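Local structure of nucleoprotein (Rift valley fever virus, 3OV9) at residues E216-A220 and F221-D225; P138-R142 and H143-P147; G228-A232 and A233-A237; L126-T129 and G130-D134; Q31-A35 and R36-E40. The protein encapsidates the viral genomic RNA in ring-forming oligomers, protects it from nucleases and presents it as template for transcription and replication. One frame throughout, in Å; residues are numbered along the deposited sequence. Where two conformers were deposited one is given.

Interaction 1 of 5, residues E216-A220 and F221-D225; sequences EFLKA and FGLVD
Phe221 lies against Phe217 where helix 211-220 ends, and the turn that follows is a Schellman motif, a classic way of closing a helix at its C-terminus. Phe221 N still makes a helical bond, 2.8 Å long, to Phe217 O. That same oxygen sits over one face of the Phe221 ring, 3.1 Å from CG, while the ring's far end, CZ, is 4.0 Å from Phe217 CD1; the two side chains lie side by side, pointing the same way, with their ring planes inclined at 34°. Phe217 also packs on Arg8 of a second subunit. Gly222 then takes a positive phi of 75° and turns its N back to Lys219 O, which it meets from above the carbonyl plane. Leu223 N reaches back five residues to Leu218 O at 2.9 Å, the longer of the motif's two bonds in sequence; its side chain crosses Leu218 at about a right angle. Val224 adds a weak bond to the same Leu218 O and sets CG2 against Leu218 CB. Asp225 turns its carboxylate onward, OD1 accepting from Asn227 N and Lys229 N. One water donates to both Lys219 O, at 2.8 Å, and Val224 O, at 2.7 Å.

Interaction 2 of 5, residues P138-R142 and H143-P147; sequences PAYPR and HMMHP
Two successive i to i+3 bonds, Met144 N to Pro141 O at 3.2 Å and Met145 N to Arg142 O at 3.0 Å, wind the chain into a short 3-10 turn, and both donors stand above the planes of the carbonyls they meet. Against this turn the Tyr140 side chain lies across two methionines. With CG anti to the backbone N (chi1 -173°) and beside the carbonyl carbon, the ring reaches the residues of the turn, where Met145 CG comes to its edge, 3.6 Å from CE2. Met144 crosses the tyrosine at about a right angle and sets its CB 3.7 Å from Tyr140 OH. Both sulfurs make Met-aromatic contacts of oblique geometry, Met144 SD lying 5.3 Å from the ring centroid and Met145 SD 5.4 Å. This is a buried turn in the loop between helices 130-136 and 159-180 of an all-helical fold, and Tyr140 OH is satisfied by Ala168 O of the latter helix. Pro141 packs CD over one face of the Tyr140 ring and turns CB toward Met144 CG. Bent at chi2, the Arg142 chain doubles back until NH1 donates to Tyr140 O at 2.8 Å, on a lone pair in the carbonyl plane; NH1 also forms a salt bridge with Asp134.

Interaction 3 of 5, residues G228-A232 and A233-A237; sequences GKPSA and AVMAA
Met235 meets the residues ahead of its helix along most of its length. Its CB rests 3.6 Å from Ala232 O, and CG, anti to the carbonyl carbon (chi1 -64°), comes within 3.4 Å of Ser231 O, the oxygen that the methionine's own backbone N already holds. From there the chain bends at chi2 and again at chi3. The first bend brings SD beside the proline ring, 3.8 Å from Pro230 CB and a little farther from CG, the two side chains meeting at a slant. Beyond the sulfur, CE leads away from the proline. Pro230 CB is shared, for Val234 CG1 also lies 3.7 Å from it, so that one methylene group touches two residues of the first helical turn.

The arrangement is the N-terminus of helix 232-243, with Ser231 as its N-cap. The serine hydroxyl lies between the backbone N and the carbonyl carbon (chi1 70°), a position from which OG can turn into the helix and accept a weak capping bond of 3.3 Å from Val234 N. Val234 CG2 sits alongside at 3.4 Å from the same OG, placing a methyl group next to the capping oxygen. Regular helical bonding begins with Met235 N to Ser231 O at 3.0 Å, followed by Ala236 N to Ala232 O. On the side toward helix 159-180, Pro230 lies on Tyr161, Val234 on Ala168 and Met235 on Ala164, while Ser231 is also tied through its backbone to Leu223 in the loop before it.

Interaction 4 of 5, residues L126-T129 and G130-D134; sequences LPVT and GTTMD
Val128 presses its CG1 methyl against two residues of the first helical turn, 3.8 Å from Met133 SD and 4.0 Å from Thr132 CG2, crossing both side chains at about a right angle. CG1 is directed there by a chi1 of -177°, which sets it anti to the backbone N. Met133 folds toward it: bends at chi2 and chi3 curl the thioether, and its CG rests 3.5 Å from Thr129 O. This flank faces helix 159-180, where Val128 lies on Val179 and Met133 on Leu171 and Gln175.

Thr129 stands at the N-cap position of helix 130-136. Its carbonyl oxygen receives Met133 N at 3.1 Å, the opening helical bond, with the donor tilted 20° from the carbonyl plane. The hydroxyl OG1 is directed over the first turn and comes 3.1 Å from Thr132 OG1, the two threonine side chains being set about perpendicular. A water links the two residues, accepting from Thr129 N at 3.0 Å and hydrogen-bonded to Thr132 OG1 at 2.7 Å. The Thr129 side chain lies about 7 Å from that of Trp125, which is probably important for dimerization.

The turn thus separates two kinds of chemistry. On the polar side, backbone N-H groups at the start of the helix find acceptors outside it: the water takes up Thr129 N, and Ser123 OG from the preceding loop accepts weakly from Gly130 N. Val128 and Met133, by contrast, meet through carbon and sulfur alone and join the helix start to the protein interior.

Interaction 5 of 5, residues Q31-A35 and R36-E40; sequences QGFDA and RRVIE. With NO2 (nitrite ion), chain D.
Asp34 and Arg37 cross at a slant at the N-terminus of helix 35-46, where Asp34 is the N-cap; their carboxylate and guanidinium planes are 67° apart, and the charged ends are not in contact. The aspartate CG lies anti to its own N (chi1 -173°), which brings OD1 to Arg37 N at 3.2 Å in a capping bond that arrives from above the carboxylate plane. While the carboxylate bonds to the backbone of Arg37, Arg37 CB packs 3.7 Å from Asp34 CG. The guanidinium leads away: NH1 forms a salt bridge with Glu40 OE1, again from above the carboxylate, and NE pairs with Asp100. Arg36 extends in another direction, and a water connects it to the cap, donating to Asp34 OD1 while accepting from Arg36 N and NH1; NH1 also binds Asn207. Phe33 turns the edge of its ring toward Val38, CD1 being 4.3 Å from CG2. Phe33 probably contacts RNA, and its ring touches Arg106, which probably does too. Residues 31-40 belong to the region essential for oligomerization, and Ile39 packs on Arg8 of a second subunit. A nitrite ion, probably from the crystallisation liquor, lies obliquely beside the Phe33 ring, its N 3.4 Å from CE2. Gly32 N donates to nitrite O2 at 2.8 Å. A weak bond of 3.3 Å runs from Phe33 N to nitrite O2.

In the fold
Along the chain the order is interaction 5, 4, 2, 1 and 3, each a local turn at a helix end or in a loop of an all-helical protein. Interactions 1, 2 and 3 touch one another, with centres 11 to 13 Å apart: the ring of Phe221 stacks on His143, and Leu223 and Val234 both meet Pro141. Interactions 1 and 3 close helix 211-220 and open helix 232-243, which follow each other directly. Interaction 4, its centre 9 Å from that of interaction 2, is tied to it by the salt bridge of Asp134 with Arg142. Interaction 5 stands apart, centres 24 to 30 Å away, in the N-terminal region needed for oligomerization.

Interaction 1 of 5, residues E216-A220 and F221-D225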
loop_
_atom_site.group_PDB
_atom_site.type_symbol
_atom_site.label_atom_id
_atom_site.label_comp_id
_atom_site.label_asym_id
_atom_site.label_seq_id
_atom_site.Cartn_x
_atom_site.Cartn_y
_atom_site.Cartn_z
ATOM N N GLU A 216 42.031 30.579 2.944
ATOM C CA GLU A 216 43.343 30.220 2.410
ATOM C C GLU A 216 43.276 28.936 1.586
ATOM O O GLU A 216 43.924 28.833 0.540
ATOM C CB GLU A 216 44.379 30.080 3.527
ATOM C CG GLU A 216 45.018 31.390 3.953
ATOM C CD GLU A 216 46.317 31.183 4.706
ATOM O OE1 GLU A 216 46.660 30.017 4.994
ATOM O OE2 GLU A 216 46.999 32.185 5.005
ATOM N N PHE A 217 42.489 27.968 2.052
ATOM C CA PHE A 217 42.285 26.727 1.304
ATOM C C PHE A 217 41.536 27.008 0.006
ATOM O O PHE A 217 41.924 26.513 -1.053
ATOM C CB PHE A 217 41.535 25.683 2.138
ATOM C CG PHE A 217 42.397 24.952 3.134
ATOM C CD1 PHE A 217 43.504 24.216 2.719
ATOM C CD2 PHE A 217 42.080 24.974 4.489
ATOM C CE1 PHE A 217 44.292 23.528 3.640
ATOM C CE2 PHE A 217 42.861 24.291 5.417
ATOM C CZ PHE A 217 43.972 23.567 4.991
ATOM N N LEU A 218 40.478 27.814 0.092
ATOM C CA LEU A 218 39.695 28.200 -1.090
ATOM C C LEU A 218 40.566 28.867 -2.152
ATOM O O LEU A 218 40.408 28.610 -3.348
ATOM C CB LEU A 218 38.523 29.115 -0.713
ATOM C CG LEU A 218 37.367 28.536 0.111
ATOM C CD1 LEU A 218 36.296 29.589 0.335
ATOM C CD2 LEU A 218 36.763 27.294 -0.557
ATOM N N LYS A 219 41.487 29.718 -1.701
ATOM C CA LYS A 219 42.433 30.388 -2.585
ATOM C C LYS A 219 43.416 29.387 -3.191
ATOM O O LYS A 219 43.660 29.403 -4.403
ATOM C CB LYS A 219 43.186 31.488 -1.827
ATOM C CG LYS A 219 43.838 32.518 -2.734
ATOM C CD LYS A 219 44.975 33.249 -2.033
ATOM C CE LYS A 219 45.564 34.340 -2.919
ATOM N NZ LYS A 219 46.023 33.821 -4.241
ATOM N N ALA A 220 43.968 28.517 -2.345
ATOM C CA ALA A 220 44.897 27.476 -2.785
ATOM C C ALA A 220 44.249 26.519 -3.783
ATOM O O ALA A 220 44.911 26.065 -4.717
ATOM C CB ALA A 220 45.457 26.707 -1.597
ATOM N N PHE A 221 42.962 26.230 -3.584
ATOM C CA PHE A 221 42.209 25.343 -4.484
ATOM C C PHE A 221 41.828 26.029 -5.799
ATOM O O PHE A 221 41.281 25.387 -6.697
ATOM C CB PHE A 221 40.928 24.808 -3.817
ATOM C CG PHE A 221 41.158 23.970 -2.580
ATOM C CD1 PHE A 221 42.421 23.478 -2.249
ATOM C CD2 PHE A 221 40.080 23.637 -1.760
ATOM C CE1 PHE A 221 42.608 22.699 -1.105
ATOM C CE2 PHE A 221 40.257 22.856 -0.617
ATOM C CZ PHE A 221 41.523 22.386 -0.291
ATOM N N GLY A 222 42.101 27.329 -5.904
ATOM C CA GLY A 222 41.772 28.105 -7.100
ATOM C C GLY A 222 40.300 28.449 -7.244
ATOM O O GLY A 222 39.836 28.771 -8.339
ATOM N N LEU A 223 39.567 28.392 -6.134
ATOM C CA LEU A 223 38.127 28.641 -6.131
ATOM C C LEU A 223 37.784 30.117 -5.943
ATOM O O LEU A 223 36.721 30.572 -6.368
ATOM C CB LEU A 223 37.444 27.789 -5.059
ATOM C CG LEU A 223 37.586 26.277 -5.231
ATOM C CD1 LEU A 223 37.152 25.543 -3.978
ATOM C CD2 LEU A 223 36.782 25.804 -6.434
ATOM N N VAL A 224 38.681 30.851 -5.287
ATOM C CA VAL A 224 38.550 32.302 -5.137
ATOM C C VAL A 224 39.891 32.979 -5.407
ATOM O O VAL A 224 40.943 32.343 -5.299
ATOM C CB VAL A 224 38.032 32.729 -3.726
ATOM C CG1 VAL A 224 36.630 32.183 -3.455
ATOM C CG2 VAL A 224 39.014 32.329 -2.616
ATOM N N ASP A 225 39.853 34.263 -5.759
ATOM C CA ASP A 225 41.084 35.043 -5.907
ATOM C C ASP A 225 41.527 35.643 -4.566
ATOM O O ASP A 225 40.966 35.308 -3.517
ATOM C CB ASP A 225 40.959 36.103 -7.022
ATOM C CG ASP A 225 39.979 37.229 -6.690
ATOM O OD1 ASP A 225 39.625 37.436 -5.510
ATOM O OD2 ASP A 225 39.568 37.933 -7.638
HETATM O O HOH W 1 43.294 31.450 -6.267
#

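Interaction 2 of 5, residues P138-R142 and H143-P147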
loop_
_atom_site.group_PDB
_atom_site.type_symbol
_atom_site.label_atom_id
_atom_site.label_comp_id
_atom_site.label_asym_id
_atom_site.label_seq_id
_atom_site.Cartn_x
_atom_site.Cartn_y
_atom_site.Cartn_z
ATOM N N PRO A 138 30.516 23.501 -17.322
ATOM C CA PRO A 138 31.854 23.313 -17.888
ATOM C C PRO A 138 32.974 23.507 -16.862
ATOM O O PRO A 138 32.943 24.464 -16.080
ATOM C CB PRO A 138 31.929 24.381 -18.990
ATOM C CG PRO A 138 30.863 25.379 -18.640
ATOM C CD PRO A 138 29.777 24.576 -18.012
ATOM N N ALA A 139 33.940 22.586 -16.872
ATOM C CA ALA A 139 35.088 22.591 -15.953
ATOM C C ALA A 139 34.675 22.709 -14.483
ATOM O O ALA A 139 35.211 23.541 -13.739
ATOM C CB ALA A 139 36.090 23.691 -16.335
ATOM N N TYR A 140 33.724 21.874 -14.072
ATOM C CA TYR A 140 33.234 21.900 -12.696
ATOM C C TYR A 140 34.379 21.674 -11.706
ATOM O O TYR A 140 35.184 20.771 -11.897
ATOM C CB TYR A 140 32.117 20.870 -12.469
ATOM C CG TYR A 140 31.507 21.013 -11.093
ATOM C CD1 TYR A 140 30.493 21.938 -10.858
ATOM C CD2 TYR A 140 31.980 20.259 -10.015
ATOM C CE1 TYR A 140 29.949 22.101 -9.590
ATOM C CE2 TYR A 140 31.444 20.413 -8.741
ATOM C CZ TYR A 140 30.429 21.339 -8.537
ATOM O OH TYR A 140 29.890 21.499 -7.283
ATOM N N PRO A 141 34.457 22.504 -10.644
ATOM C CA PRO A 141 35.546 22.377 -9.677
ATOM C C PRO A 141 35.533 21.054 -8.911
ATOM O O PRO A 141 34.607 20.780 -8.142
ATOM C CB PRO A 141 35.301 23.551 -8.717
ATOM C CG PRO A 141 34.497 24.517 -9.495
ATOM C CD PRO A 141 33.609 23.673 -10.353
ATOM N N ARG A 142 36.571 20.251 -9.126
ATOM C CA ARG A 142 36.692 18.944 -8.484
ATOM C C ARG A 142 36.760 19.031 -6.959
ATOM O O ARG A 142 36.242 18.163 -6.269
ATOM C CB ARG A 142 37.893 18.168 -9.043
ATOM C CG ARG A 142 37.570 17.244 -10.227
ATOM C CD ARG A 142 36.953 17.994 -11.395
ATOM N NE ARG A 142 36.892 17.191 -12.618
ATOM C CZ ARG A 142 36.164 17.511 -13.685
ATOM N NH1 ARG A 142 35.419 18.609 -13.687
ATOM N NH2 ARG A 142 36.173 16.725 -14.755
ATOM N N HIS A 143 37.379 20.094 -6.442
ATOM C CA HIS A 143 37.498 20.302 -4.996
ATOM C C HIS A 143 36.146 20.353 -4.268
ATOM O O HIS A 143 36.085 20.129 -3.056
ATOM C CB HIS A 143 38.286 21.586 -4.699
ATOM C CG HIS A 143 39.726 21.523 -5.106
ATOM N ND1 HIS A 143 40.160 21.897 -6.359
ATOM C CD2 HIS A 143 40.830 21.144 -4.421
ATOM C CE1 HIS A 143 41.471 21.746 -6.432
ATOM N NE2 HIS A 143 41.902 21.292 -5.270
ATOM N N MET A 144 35.077 20.647 -5.011
ATOM C CA MET A 144 33.729 20.779 -4.445
ATOM C C MET A 144 32.947 19.460 -4.422
ATOM O O MET A 144 31.823 19.411 -3.917
ATOM C CB MET A 144 32.920 21.832 -5.221
ATOM C CG MET A 144 33.380 23.276 -5.046
ATOM S SD MET A 144 32.301 24.456 -5.886
ATOM C CE MET A 144 32.792 25.973 -5.060
ATOM N N MET A 145 33.542 18.397 -4.958
ATOM C CA MET A 145 32.814 17.151 -5.210
ATOM C C MET A 145 32.806 16.151 -4.045
ATOM O O MET A 145 32.997 14.949 -4.236
ATOM C CB MET A 145 33.304 16.493 -6.508
ATOM C CG MET A 145 32.981 17.296 -7.758
ATOM S SD MET A 145 33.530 16.499 -9.283
ATOM C CE MET A 145 32.560 14.993 -9.242
ATOM N N HIS A 146 32.578 16.665 -2.839
ATOM C CA HIS A 146 32.250 15.838 -1.673
ATOM C C HIS A 146 31.595 16.729 -0.619
ATOM O O HIS A 146 31.919 17.917 -0.546
ATOM C CB HIS A 146 33.487 15.135 -1.105
ATOM C CG HIS A 146 33.158 13.962 -0.235
ATOM N ND1 HIS A 146 33.145 14.036 1.142
ATOM C CD2 HIS A 146 32.786 12.697 -0.545
ATOM C CE1 HIS A 146 32.809 12.861 1.641
ATOM N NE2 HIS A 146 32.581 12.032 0.639
ATOM N N PRO A 147 30.656 16.182 0.186
ATOM C CA PRO A 147 30.058 17.011 1.243
ATOM C C PRO A 147 31.088 17.604 2.213
ATOM O O PRO A 147 30.827 18.651 2.818
ATOM C CB PRO A 147 29.123 16.036 1.964
ATOM C CG PRO A 147 28.724 15.069 0.898
ATOM C CD PRO A 147 29.950 14.891 0.045
#

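Interaction 3 of 5, residues G228-A232 and A233-A237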
loop_
_atom_site.group_PDB
_atom_site.type_symbol
_atom_site.label_atom_id
_atom_site.label_comp_id
_atom_site.label_asym_id
_atom_site.label_seq_id
_atom_site.Cartn_x
_atom_site.Cartn_y
_atom_site.Cartn_z
ATOM N N GLY A 228 38.771 37.125 -2.532
ATOM C CA GLY A 228 37.661 36.231 -2.214
ATOM C C GLY A 228 36.629 36.096 -3.320
ATOM O O GLY A 228 35.597 35.449 -3.132
ATOM N N LYS A 229 36.907 36.707 -4.470
ATOM C CA LYS A 229 36.017 36.643 -5.624
ATOM C C LYS A 229 36.116 35.267 -6.282
ATOM O O LYS A 229 37.210 34.834 -6.644
ATOM C CB LYS A 229 36.361 37.743 -6.637
ATOM C CG LYS A 229 35.378 37.861 -7.798
ATOM C CD LYS A 229 35.753 38.998 -8.730
ATOM C CE LYS A 229 34.643 39.277 -9.729
ATOM N NZ LYS A 229 34.910 40.506 -10.529
ATOM N N PRO A 230 34.970 34.578 -6.438
ATOM C CA PRO A 230 34.943 33.235 -7.018
ATOM C C PRO A 230 35.471 33.195 -8.447
ATOM O O PRO A 230 35.361 34.183 -9.182
ATOM C CB PRO A 230 33.453 32.881 -7.010
ATOM C CG PRO A 230 32.871 33.727 -5.945
ATOM C CD PRO A 230 33.624 35.012 -6.029
ATOM N N SER A 231 36.031 32.048 -8.822
ATOM C CA SER A 231 36.554 31.819 -10.164
ATOM C C SER A 231 35.428 31.738 -11.193
ATOM O O SER A 231 34.257 31.588 -10.837
ATOM C CB SER A 231 37.366 30.523 -10.194
ATOM O OG SER A 231 36.514 29.398 -10.055
ATOM N N ALA A 232 35.800 31.822 -12.469
ATOM C CA ALA A 232 34.852 31.695 -13.574
ATOM C C ALA A 232 34.065 30.383 -13.515
ATOM O O ALA A 232 32.852 30.378 -13.719
ATOM C CB ALA A 232 35.576 31.829 -14.909
ATOM N N ALA A 233 34.762 29.287 -13.217
ATOM C CA ALA A 233 34.148 27.960 -13.102
ATOM C C ALA A 233 33.120 27.881 -11.976
ATOM O O ALA A 233 32.091 27.221 -12.119
ATOM C CB ALA A 233 35.220 26.893 -12.922
ATOM N N VAL A 234 33.408 28.548 -10.858
ATOM C CA VAL A 234 32.470 28.612 -9.737
ATOM C C VAL A 234 31.214 29.398 -10.129
ATOM O O VAL A 234 30.097 28.953 -9.866
ATOM C CB VAL A 234 33.131 29.196 -8.455
ATOM C CG1 VAL A 234 32.089 29.470 -7.375
ATOM C CG2 VAL A 234 34.188 28.235 -7.925
ATOM N N MET A 235 31.403 30.547 -10.781
ATOM C CA MET A 235 30.282 31.376 -11.231
ATOM C C MET A 235 29.394 30.621 -12.218
ATOM O O MET A 235 28.165 30.682 -12.126
ATOM C CB MET A 235 30.771 32.695 -11.846
ATOM C CG MET A 235 31.515 33.622 -10.875
ATOM S SD MET A 235 30.630 34.027 -9.347
ATOM C CE MET A 235 29.272 35.020 -9.960
ATOM N N ALA A 236 30.026 29.901 -13.143
ATOM C CA ALA A 236 29.309 29.063 -14.106
ATOM C C ALA A 236 28.452 28.002 -13.412
ATOM O O ALA A 236 27.294 27.790 -13.782
ATOM C CB ALA A 236 30.288 28.412 -15.072
ATOM N N ALA A 237 29.021 27.353 -12.398
ATOM C CA ALA A 237 28.311 26.315 -11.650
ATOM C C ALA A 237 27.175 26.875 -10.796
ATOM O O ALA A 237 26.142 26.224 -10.635
ATOM C CB ALA A 237 29.280 25.507 -10.802
#

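Interaction 4 of 5, residues L126-T129 and G130-D134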
loop_
_atom_site.group_PDB
_atom_site.type_symbol
_atom_site.label_atom_id
_atom_site.label_comp_id
_atom_site.label_asym_id
_atom_site.label_seq_id
_atom_site.Cartn_x
_atom_site.Cartn_y
_atom_site.Cartn_z
ATOM N N LEU A 126 34.455 8.497 -8.475
ATOM C CA LEU A 126 33.408 8.937 -7.559
ATOM C C LEU A 126 32.031 8.514 -8.084
ATOM O O LEU A 126 31.890 8.250 -9.284
ATOM C CB LEU A 126 33.467 10.460 -7.380
ATOM C CG LEU A 126 34.797 11.074 -6.934
ATOM C CD1 LEU A 126 34.727 12.593 -7.029
ATOM C CD2 LEU A 126 35.184 10.633 -5.524
ATOM N N PRO A 127 31.014 8.440 -7.194
ATOM C CA PRO A 127 29.653 8.069 -7.610
ATOM C C PRO A 127 29.128 8.941 -8.749
ATOM O O PRO A 127 28.551 8.422 -9.709
ATOM C CB PRO A 127 28.832 8.282 -6.338
ATOM C CG PRO A 127 29.798 8.045 -5.239
ATOM C CD PRO A 127 31.098 8.618 -5.731
ATOM N N VAL A 128 29.328 10.253 -8.634
ATOM C CA VAL A 128 29.122 11.168 -9.748
ATOM C C VAL A 128 30.505 11.621 -10.201
ATOM O O VAL A 128 31.257 12.209 -9.423
ATOM C CB VAL A 128 28.257 12.387 -9.352
ATOM C CG1 VAL A 128 27.995 13.276 -10.561
ATOM C CG2 VAL A 128 26.941 11.937 -8.738
ATOM N N THR A 129 30.846 11.323 -11.451
ATOM C CA THR A 129 32.179 11.618 -11.969
ATOM C C THR A 129 32.305 13.093 -12.329
ATOM O O THR A 129 31.300 13.785 -12.507
ATOM C CB THR A 129 32.522 10.762 -13.213
ATOM O OG1 THR A 129 31.620 11.082 -14.280
ATOM C CG2 THR A 129 32.442 9.269 -12.891
ATOM N N GLY A 130 33.546 13.564 -12.426
ATOM C CA GLY A 130 33.831 14.915 -12.907
ATOM C C GLY A 130 33.300 15.144 -14.311
ATOM O O GLY A 130 32.780 16.219 -14.612
ATOM N N THR A 131 33.421 14.123 -15.161
ATOM C CA THR A 131 32.910 14.169 -16.536
ATOM C C THR A 131 31.403 14.437 -16.582
ATOM O O THR A 131 30.937 15.248 -17.387
ATOM C CB THR A 131 33.253 12.868 -17.310
ATOM O OG1 THR A 131 34.665 12.646 -17.263
ATOM C CG2 THR A 131 32.820 12.965 -18.771
ATOM N N THR A 132 30.651 13.757 -15.718
ATOM C CA THR A 132 29.211 13.980 -15.593
ATOM C C THR A 132 28.920 15.421 -15.154
ATOM O O THR A 132 28.051 16.086 -15.721
ATOM C CB THR A 132 28.561 12.958 -14.624
ATOM O OG1 THR A 132 28.699 11.637 -15.165
ATOM C CG2 THR A 132 27.082 13.252 -14.415
ATOM N N MET A 133 29.663 15.899 -14.158
ATOM C CA MET A 133 29.518 17.275 -13.685
ATOM C C MET A 133 29.806 18.308 -14.779
ATOM O O MET A 133 29.141 19.345 -14.843
ATOM C CB MET A 133 30.406 17.532 -12.462
ATOM C CG MET A 133 29.979 16.791 -11.193
ATOM S SD MET A 133 28.272 17.054 -10.656
ATOM C CE MET A 133 28.177 18.847 -10.560
ATOM N N ASP A 134 30.783 18.011 -15.637
ATOM C CA ASP A 134 31.162 18.895 -16.750
ATOM C C ASP A 134 30.048 19.114 -17.775
ATOM O O ASP A 134 30.007 20.151 -18.443
ATOM C CB ASP A 134 32.418 18.374 -17.453
ATOM C CG ASP A 134 33.679 18.580 -16.634
ATOM O OD1 ASP A 134 33.663 19.395 -15.685
ATOM O OD2 ASP A 134 34.695 17.927 -16.948
HETATM O O HOH W 2 28.796 9.881 -13.084
#

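Interaction 5 of 5, residues Q31-A35 and R36-E40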
loop_
_atom_site.group_PDB
_atom_site.type_symbol
_atom_site.label_atom_id
_atom_site.label_comp_id
_atom_site.label_asym_id
_atom_site.label_seq_id
_atom_site.Cartn_x
_atom_site.Cartn_y
_atom_site.Cartn_z
ATOM N N GLN A 31 24.621 19.961 14.726
ATOM C CA GLN A 31 25.988 19.513 14.446
ATOM C C GLN A 31 25.941 18.132 13.805
ATOM O O GLN A 31 25.398 17.192 14.392
ATOM C CB GLN A 31 26.848 19.476 15.719
ATOM C CG GLN A 31 28.307 19.072 15.460
ATOM C CD GLN A 31 29.152 18.974 16.716
ATOM O OE1 GLN A 31 29.071 17.997 17.465
ATOM N NE2 GLN A 31 29.989 19.980 16.941
ATOM N N GLY A 32 26.510 18.020 12.606
ATOM C CA GLY A 32 26.562 16.752 11.873
ATOM C C GLY A 32 27.641 15.805 12.373
ATOM O O GLY A 32 27.448 14.586 12.397
ATOM N N PHE A 33 28.782 16.367 12.769
ATOM C CA PHE A 33 29.904 15.593 13.298
ATOM C C PHE A 33 30.813 16.496 14.131
ATOM O O PHE A 33 30.770 17.723 14.007
ATOM C CB PHE A 33 30.706 14.933 12.160
ATOM C CG PHE A 33 31.627 15.879 11.442
ATOM C CD1 PHE A 33 33.005 15.796 11.619
ATOM C CD2 PHE A 33 31.119 16.869 10.606
ATOM C CE1 PHE A 33 33.858 16.679 10.971
ATOM C CE2 PHE A 33 31.969 17.762 9.956
ATOM C CZ PHE A 33 33.339 17.665 10.140
ATOM N N ASP A 34 31.648 15.877 14.957
ATOM C CA ASP A 34 32.553 16.588 15.848
ATOM C C ASP A 34 33.987 16.337 15.398
ATOM O O ASP A 34 34.573 15.311 15.742
ATOM C CB ASP A 34 32.337 16.087 17.280
ATOM C CG ASP A 34 33.109 16.885 18.321
ATOM O OD1 ASP A 34 34.196 17.425 18.021
ATOM O OD2 ASP A 34 32.621 16.953 19.468
ATOM N N ALA A 35 34.538 17.281 14.635
ATOM C CA ALA A 35 35.866 17.133 14.020
ATOM C C ALA A 35 37.003 16.903 15.018
ATOM O O ALA A 35 37.869 16.052 14.790
ATOM C CB ALA A 35 36.174 18.323 13.131
ATOM N N ARG A 36 37.006 17.658 16.116
ATOM C CA ARG A 36 38.040 17.510 17.143
ATOM C C ARG A 36 38.027 16.117 17.770
ATOM O O ARG A 36 39.086 15.531 18.006
ATOM C CB ARG A 36 37.902 18.588 18.227
ATOM C CG ARG A 36 38.305 19.977 17.770
ATOM C CD ARG A 36 37.971 21.032 18.821
ATOM N NE ARG A 36 38.271 22.380 18.343
ATOM C CZ ARG A 36 37.436 23.138 17.633
ATOM N NH1 ARG A 36 36.225 22.695 17.310
ATOM N NH2 ARG A 36 37.817 24.349 17.244
ATOM N N ARG A 37 36.831 15.588 18.024
ATOM C CA ARG A 37 36.689 14.239 18.566
ATOM C C ARG A 37 37.123 13.181 17.548
ATOM O O ARG A 37 37.748 12.186 17.920
ATOM C CB ARG A 37 35.258 13.985 19.056
ATOM C CG ARG A 37 35.057 12.671 19.828
ATOM C CD ARG A 37 35.988 12.520 21.030
ATOM N NE ARG A 37 35.698 11.295 21.776
ATOM C CZ ARG A 37 36.563 10.654 22.556
ATOM N NH1 ARG A 37 37.803 11.102 22.705
ATOM N NH2 ARG A 37 36.186 9.549 23.187
ATOM N N VAL A 38 36.802 13.410 16.275
ATOM C CA VAL A 38 37.205 12.498 15.195
ATOM C C VAL A 38 38.729 12.342 15.151
ATOM O O VAL A 38 39.242 11.220 15.139
ATOM C CB VAL A 38 36.655 12.947 13.809
ATOM C CG1 VAL A 38 37.336 12.181 12.671
ATOM C CG2 VAL A 38 35.151 12.738 13.736
ATOM N N ILE A 39 39.440 13.467 15.150
ATOM C CA ILE A 39 40.905 13.459 15.104
ATOM C C ILE A 39 41.500 12.866 16.390
ATOM O O ILE A 39 42.486 12.127 16.339
ATOM C CB ILE A 39 41.474 14.865 14.794
ATOM C CG1 ILE A 39 40.997 15.328 13.413
ATOM C CG2 ILE A 39 43.009 14.875 14.846
ATOM C CD1 ILE A 39 41.197 16.789 13.145
ATOM N N GLU A 40 40.887 13.173 17.533
ATOM C CA GLU A 40 41.320 12.596 18.808
ATOM C C GLU A 40 41.255 11.071 18.771
ATOM O O GLU A 40 42.204 10.399 19.180
ATOM C CB GLU A 40 40.487 13.135 19.976
ATOM C CG GLU A 40 40.991 12.686 21.354
ATOM C CD GLU A 40 40.239 13.332 22.504
ATOM O OE1 GLU A 40 39.011 13.534 22.388
ATOM O OE2 GLU A 40 40.881 13.626 23.536
HETATM N N NO2 D . 29.782 20.201 11.033
HETATM O O1 NO2 D . 30.438 20.770 12.191
HETATM O O2 NO2 D . 28.650 19.413 11.477
HETATM O O HOH W 3 35.027 19.833 16.989
#